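Local atomic coordinates of sortase (Streptomyces avermitilis, PDB entry 5GO5), a protein that probably acts as a class E housekeeping sortase, a cysteine transpeptidase that attaches secreted proteins to the bacterial cell wall. Residues E119-D124 / G194-L199; Y131-G136 / L179-H184. All blocks are in the same frame, centred on the assembly; numbering follows the deposited sequence.

Contact 1 (E119-D124 / G194-L199); sequences EVVLTD and GKPEAL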
loop_
_atom_site.group_PDB
_atom_site.type_symbol
_atom_site.label_atom_id
_atom_site.label_comp_id
_atom_site.label_asym_id
_atom_site.label_seq_id
_atom_site.Cartn_x
_atom_site.Cartn_y
_atom_site.Cartn_z
ATOM N N GLU A 119 -4.072 7.779 6.575
ATOM C CA GLU A 119 -4.930 6.898 5.829
ATOM C C GLU A 119 -4.326 6.575 4.468
ATOM O O GLU A 119 -3.699 7.431 3.802
ATOM C CB GLU A 119 -6.300 7.527 5.640
ATOM C CG GLU A 119 -7.030 7.787 6.955
ATOM C CD GLU A 119 -7.765 9.138 6.944
ATOM O OE1 GLU A 119 -7.308 10.130 6.304
ATOM O OE2 GLU A 119 -8.841 9.208 7.543
ATOM N N VAL A 120 -4.549 5.338 4.054
ATOM C CA VAL A 120 -4.230 4.829 2.721
ATOM C C VAL A 120 -5.515 4.256 2.170
ATOM O O VAL A 120 -6.080 3.353 2.755
ATOM C CB VAL A 120 -3.116 3.745 2.786
ATOM C CG1 VAL A 120 -2.837 3.183 1.418
ATOM C CG2 VAL A 120 -1.844 4.292 3.451
ATOM N N VAL A 121 -6.014 4.840 1.080
ATOM C CA VAL A 121 -7.342 4.589 0.589
ATOM C C VAL A 121 -7.264 3.982 -0.793
ATOM O O VAL A 121 -6.523 4.513 -1.633
ATOM C CB VAL A 121 -8.166 5.886 0.508
ATOM C CG1 VAL A 121 -9.572 5.618 0.012
ATOM C CG2 VAL A 121 -8.245 6.521 1.903
ATOM N N LEU A 122 -7.979 2.878 -1.014
ATOM C CA LEU A 122 -8.068 2.284 -2.328
ATOM C C LEU A 122 -9.477 2.075 -2.776
ATOM O O LEU A 122 -10.382 1.815 -1.965
ATOM C CB LEU A 122 -7.367 0.935 -2.404
ATOM C CG LEU A 122 -5.857 0.999 -2.181
ATOM C CD1 LEU A 122 -5.460 0.730 -0.742
ATOM C CD2 LEU A 122 -5.082 0.086 -3.129
ATOM N N THR A 123 -9.661 2.156 -4.089
ATOM C CA THR A 123 -10.893 1.739 -4.709
ATOM C C THR A 123 -10.613 0.640 -5.728
ATOM O O THR A 123 -9.612 0.713 -6.467
ATOM C CB THR A 123 -11.697 2.896 -5.366
ATOM O OG1 THR A 123 -12.805 2.338 -6.079
ATOM C CG2 THR A 123 -10.842 3.747 -6.292
ATOM N N ASP A 124 -11.476 -0.355 -5.743
ATOM C CA ASP A 124 -11.480 -1.396 -6.810
ATOM C C ASP A 124 -12.575 -1.150 -7.843
ATOM O O ASP A 124 -12.843 -2.028 -8.669
ATOM C CB ASP A 124 -11.590 -2.804 -6.244
ATOM C CG ASP A 124 -12.873 -3.049 -5.481
ATOM O OD1 ASP A 124 -13.721 -2.160 -5.452
ATOM O OD2 ASP A 124 -12.985 -4.110 -4.810
ATOM N N GLY A 194 -20.324 7.691 -2.433
ATOM C CA GLY A 194 -19.384 8.740 -2.646
ATOM C C GLY A 194 -18.038 8.437 -2.030
ATOM O O GLY A 194 -17.828 7.351 -1.494
ATOM N N LYS A 195 -17.152 9.433 -2.076
ATOM C CA LYS A 195 -15.793 9.331 -1.562
ATOM C C LYS A 195 -15.836 9.141 -0.046
ATOM O O LYS A 195 -16.720 9.668 0.616
ATOM C CB LYS A 195 -14.951 10.581 -1.924
ATOM C CG LYS A 195 -14.593 10.651 -3.403
ATOM C CD LYS A 195 -13.960 11.991 -3.817
ATOM N N PRO A 196 -14.902 8.350 0.514
ATOM C CA PRO A 196 -14.867 8.183 1.939
ATOM C C PRO A 196 -14.323 9.435 2.638
ATOM O O PRO A 196 -13.678 10.314 1.991
ATOM C CB PRO A 196 -13.962 6.948 2.119
ATOM C CG PRO A 196 -13.027 7.044 0.970
ATOM C CD PRO A 196 -13.825 7.596 -0.164
ATOM N N GLU A 197 -14.593 9.529 3.948
ATOM C CA GLU A 197 -14.167 10.687 4.764
ATOM C C GLU A 197 -12.706 11.033 4.587
ATOM O O GLU A 197 -12.361 12.201 4.468
ATOM C CB GLU A 197 -14.442 10.438 6.259
ATOM C CG GLU A 197 -13.983 11.567 7.189
ATOM N N ALA A 198 -11.837 10.013 4.543
ATOM C CA ALA A 198 -10.411 10.271 4.373
ATOM C C ALA A 198 -10.078 11.183 3.187
ATOM O O ALA A 198 -9.083 11.883 3.268
ATOM C CB ALA A 198 -9.638 8.953 4.248
ATOM N N LEU A 199 -10.875 11.161 2.106
ATOM C CA LEU A 199 -10.618 11.936 0.879
ATOM C C LEU A 199 -11.399 13.257 0.703
ATOM O O LEU A 199 -11.239 13.919 -0.320
ATOM C CB LEU A 199 -10.870 11.081 -0.374
ATOM C CG LEU A 199 -10.123 9.734 -0.425
ATOM C CD1 LEU A 199 -10.345 9.010 -1.748
ATOM C CD2 LEU A 199 -8.661 9.989 -0.175
#

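Contact 2 (Y131-G136 / L179-H184); sequences YVIDTG and LIVWAH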
loop_
_atom_site.group_PDB
_atom_site.type_symbol
_atom_site.label_atom_id
_atom_site.label_comp_id
_atom_site.label_asym_id
_atom_site.label_seq_id
_atom_site.Cartn_x
_atom_site.Cartn_y
_atom_site.Cartn_z
ATOM N N TYR A 131 -7.498 2.091 4.872
ATOM C CA TYR A 131 -6.536 1.555 5.798
ATOM C C TYR A 131 -5.913 2.667 6.626
ATOM O O TYR A 131 -5.794 3.807 6.155
ATOM C CB TYR A 131 -5.444 0.797 5.053
ATOM C CG TYR A 131 -5.850 -0.493 4.403
ATOM C CD1 TYR A 131 -6.426 -0.528 3.132
ATOM C CD2 TYR A 131 -5.652 -1.737 5.052
ATOM C CE1 TYR A 131 -6.763 -1.738 2.509
ATOM C CE2 TYR A 131 -5.982 -2.937 4.427
ATOM C CZ TYR A 131 -6.542 -2.941 3.167
ATOM O OH TYR A 131 -6.824 -4.178 2.603
ATOM N N VAL A 132 -5.480 2.345 7.832
ATOM C CA VAL A 132 -4.827 3.327 8.712
ATOM C C VAL A 132 -3.460 2.833 9.140
ATOM O O VAL A 132 -3.340 1.727 9.625
ATOM C CB VAL A 132 -5.694 3.600 9.933
ATOM C CG1 VAL A 132 -4.944 4.523 10.920
ATOM C CG2 VAL A 132 -6.976 4.260 9.480
ATOM N N ILE A 133 -2.451 3.658 8.952
ATOM C CA ILE A 133 -1.068 3.310 9.282
ATOM C C ILE A 133 -0.852 3.144 10.776
ATOM O O ILE A 133 -1.218 4.032 11.574
ATOM C CB ILE A 133 -0.074 4.328 8.698
ATOM C CG1 ILE A 133 -0.095 4.242 7.171
ATOM C CG2 ILE A 133 1.326 4.081 9.238
ATOM C CD1 ILE A 133 0.764 5.252 6.449
ATOM N N ASP A 134 -0.291 2.003 11.167
ATOM C CA ASP A 134 0.022 1.764 12.596
ATOM C C ASP A 134 1.495 1.844 12.917
ATOM O O ASP A 134 1.876 2.203 14.055
ATOM C CB ASP A 134 -0.470 0.414 13.006
ATOM C CG ASP A 134 -1.957 0.298 12.950
ATOM O OD1 ASP A 134 -2.654 1.067 13.633
ATOM O OD2 ASP A 134 -2.460 -0.536 12.175
ATOM N N THR A 135 2.338 1.441 11.979
ATOM C CA THR A 135 3.779 1.298 12.216
ATOM C C THR A 135 4.570 1.806 11.032
ATOM O O THR A 135 4.192 1.591 9.891
ATOM C CB THR A 135 4.097 -0.172 12.504
ATOM O OG1 THR A 135 3.255 -0.595 13.560
ATOM C CG2 THR A 135 5.562 -0.369 12.901
ATOM N N GLY A 136 5.671 2.507 11.331
ATOM C CA GLY A 136 6.603 3.005 10.344
ATOM C C GLY A 136 6.458 4.513 10.181
ATOM O O GLY A 136 5.624 5.135 10.889
ATOM N N LEU A 179 12.091 1.811 3.038
ATOM C CA LEU A 179 11.196 2.189 4.042
ATOM C C LEU A 179 9.874 1.435 3.895
ATOM O O LEU A 179 9.421 1.199 2.764
ATOM C CB LEU A 179 10.894 3.665 3.967
ATOM C CG LEU A 179 12.084 4.599 4.265
ATOM C CD1 LEU A 179 11.614 6.029 4.086
ATOM C CD2 LEU A 179 12.567 4.382 5.671
ATOM N N ILE A 180 9.299 1.094 5.038
ATOM C CA ILE A 180 8.091 0.263 5.106
ATOM C C ILE A 180 7.099 0.961 6.010
ATOM O O ILE A 180 7.456 1.502 7.081
ATOM C CB ILE A 180 8.330 -1.143 5.730
ATOM C CG1 ILE A 180 9.646 -1.815 5.282
ATOM C CG2 ILE A 180 7.110 -2.068 5.553
ATOM C CD1 ILE A 180 9.648 -2.234 3.845
ATOM N N VAL A 181 5.816 0.912 5.640
ATOM C CA VAL A 181 4.742 1.160 6.621
ATOM C C VAL A 181 3.745 -0.005 6.615
ATOM O O VAL A 181 3.539 -0.657 5.584
ATOM C CB VAL A 181 3.955 2.475 6.400
ATOM C CG1 VAL A 181 4.846 3.675 6.630
ATOM C CG2 VAL A 181 3.332 2.521 5.031
ATOM N N TRP A 182 3.138 -0.236 7.773
ATOM C CA TRP A 182 2.094 -1.199 7.936
ATOM C C TRP A 182 0.829 -0.537 8.425
ATOM O O TRP A 182 0.871 0.303 9.318
ATOM C CB TRP A 182 2.479 -2.308 8.930
ATOM C CG TRP A 182 3.626 -3.158 8.517
ATOM C CD1 TRP A 182 3.588 -4.245 7.721
ATOM C CD2 TRP A 182 5.005 -2.969 8.887
ATOM N NE1 TRP A 182 4.872 -4.784 7.578
ATOM C CE2 TRP A 182 5.740 -4.035 8.317
ATOM C CE3 TRP A 182 5.685 -2.028 9.691
ATOM C CZ2 TRP A 182 7.121 -4.158 8.479
ATOM C CZ3 TRP A 182 7.081 -2.149 9.839
ATOM C CH2 TRP A 182 7.765 -3.214 9.253
ATOM N N ALA A 183 -0.298 -0.999 7.903
ATOM C CA ALA A 183 -1.599 -0.445 8.181
ATOM C C ALA A 183 -2.641 -1.548 8.375
ATOM O O ALA A 183 -2.484 -2.663 7.863
ATOM C CB ALA A 183 -2.001 0.459 7.030
ATOM N N HIS A 184 -3.764 -1.210 8.996
ATOM C CA HIS A 184 -4.886 -2.122 9.100
ATOM C C HIS A 184 -6.165 -1.501 8.494
ATOM O O HIS A 184 -6.301 -0.276 8.403
ATOM C CB HIS A 184 -5.175 -2.521 10.549
ATOM C CG HIS A 184 -5.833 -1.434 11.331
ATOM N ND1 HIS A 184 -5.126 -0.422 11.946
ATOM C CD2 HIS A 184 -7.139 -1.149 11.521
ATOM C CE1 HIS A 184 -5.976 0.432 12.498
ATOM N NE2 HIS A 184 -7.198 0.006 12.264
#

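Contact 1 (E119-D124 / G194-L199)
E119 and V121, alternate residues on one face of strand 119-123 of the sortase beta-fold, receive the C-terminal tail 194-199 that follows the last strand of the sheet. E119 comes first: its CG stands anti to the carbonyl carbon (chi1 -62°) and the chain bends at chi2, which lays the carboxylate over the methyl of A198. CD lies 3.3 Å from A198 CB, and OE1 and OE2 are nearly as close to that carbon, so the methyl faces the whole carboxylate group and not one oxygen. This is a van der Waals contact, since A198 CB offers no polar hydrogen.

V121 carries the apolar part, and its two methyls divide the work. CG1 lies 3.9 Å from P196 CG, the two side chains sliding past each other in opposite directions, and it also meets L199, whose side chain approaches tip to tip. CG2 is directed at A198 CB, 3.7 Å away. W128 of the neighbouring strand touches both V121 and P196, extending the apolar patch, while Y55 and P57 touch L199. The tail presents these groups together because residues 197-199 form a short 3-10 turn, closed by the backbone bond from L199 N to P196 O at 2.9 Å.

Contact 2 (Y131-G136 / L179-H184)
I133 and V181 form the apolar centre, their side chains crossing obliquely with I133 CD1 4.0 Å from V181 CG2. On the same face A183 CB lies 4.2 Å from I133 CG1, and it also approaches Y131 CB. The other face carries T135, whose CG2 rests 3.6 Å from CE3 of the W182 indole; an I180 methyl, CG2, covers one face of that indole toward its rim.

Backbone bonds show antiparallel pairing interrupted by a classic beta bulge. V132 and H184 exchange two hydrogen bonds, and I133 faces A183 as a non-hydrogen-bonded pair. Beyond it W182 O accepts from both D134 N and T135 N, both lying in the plane of the W182 carbonyl, while W182 N returns a bond to T135 O. Two residues opposite one shift the register by one. Then G136 packs so closely that a side-chain carbon would collide with I180 O.

At the polar edge, H184 ND1 donates to D134 OD2 at 2.7 Å and 168°. OD2 uses its syn lone pair, and the carboxylate and imidazole planes are only 10° apart. H184 reaches it because chi1 (75°) places CG between the backbone N and carbonyl carbon. Y157 OH also bonds to OD2, so the oxygen has two partners; the carboxylate would be expected to favour a charged imidazole. With an alanine here in place of D134, ND1 and the Y157 hydroxyl would probably lose this acceptor and the imidazole would be freer to turn.

Strand 127-140 lies between 119-123 and 178-190, whose other neighbour, 162-167, touches Y131, I180 and W182 through L164, T165 and T167.

How the contacts relate
After the first strands of the sheet the chain enters strand 119-123, turns back into strand 127-140, and crosses residues 131-136. Forty-two residues later, 179-184 returns to pair with that stretch, closing the inner loop as contact 2. The chain runs on through strand 178-190 and reaches 194-199, which closes the outer loop on 119-124 as contact 1; contact 2 is therefore nested inside it. Their centres lie about 16 Å apart, yet they share one sheet: V120 O and Y131 N, 2.8 Å apart, probably form a hydrogen bond between adjacent strands. Contact 2 joins two neighbouring strands of the sheet side by side, whereas contact 1 brings the C-terminal tail onto strand 119-123.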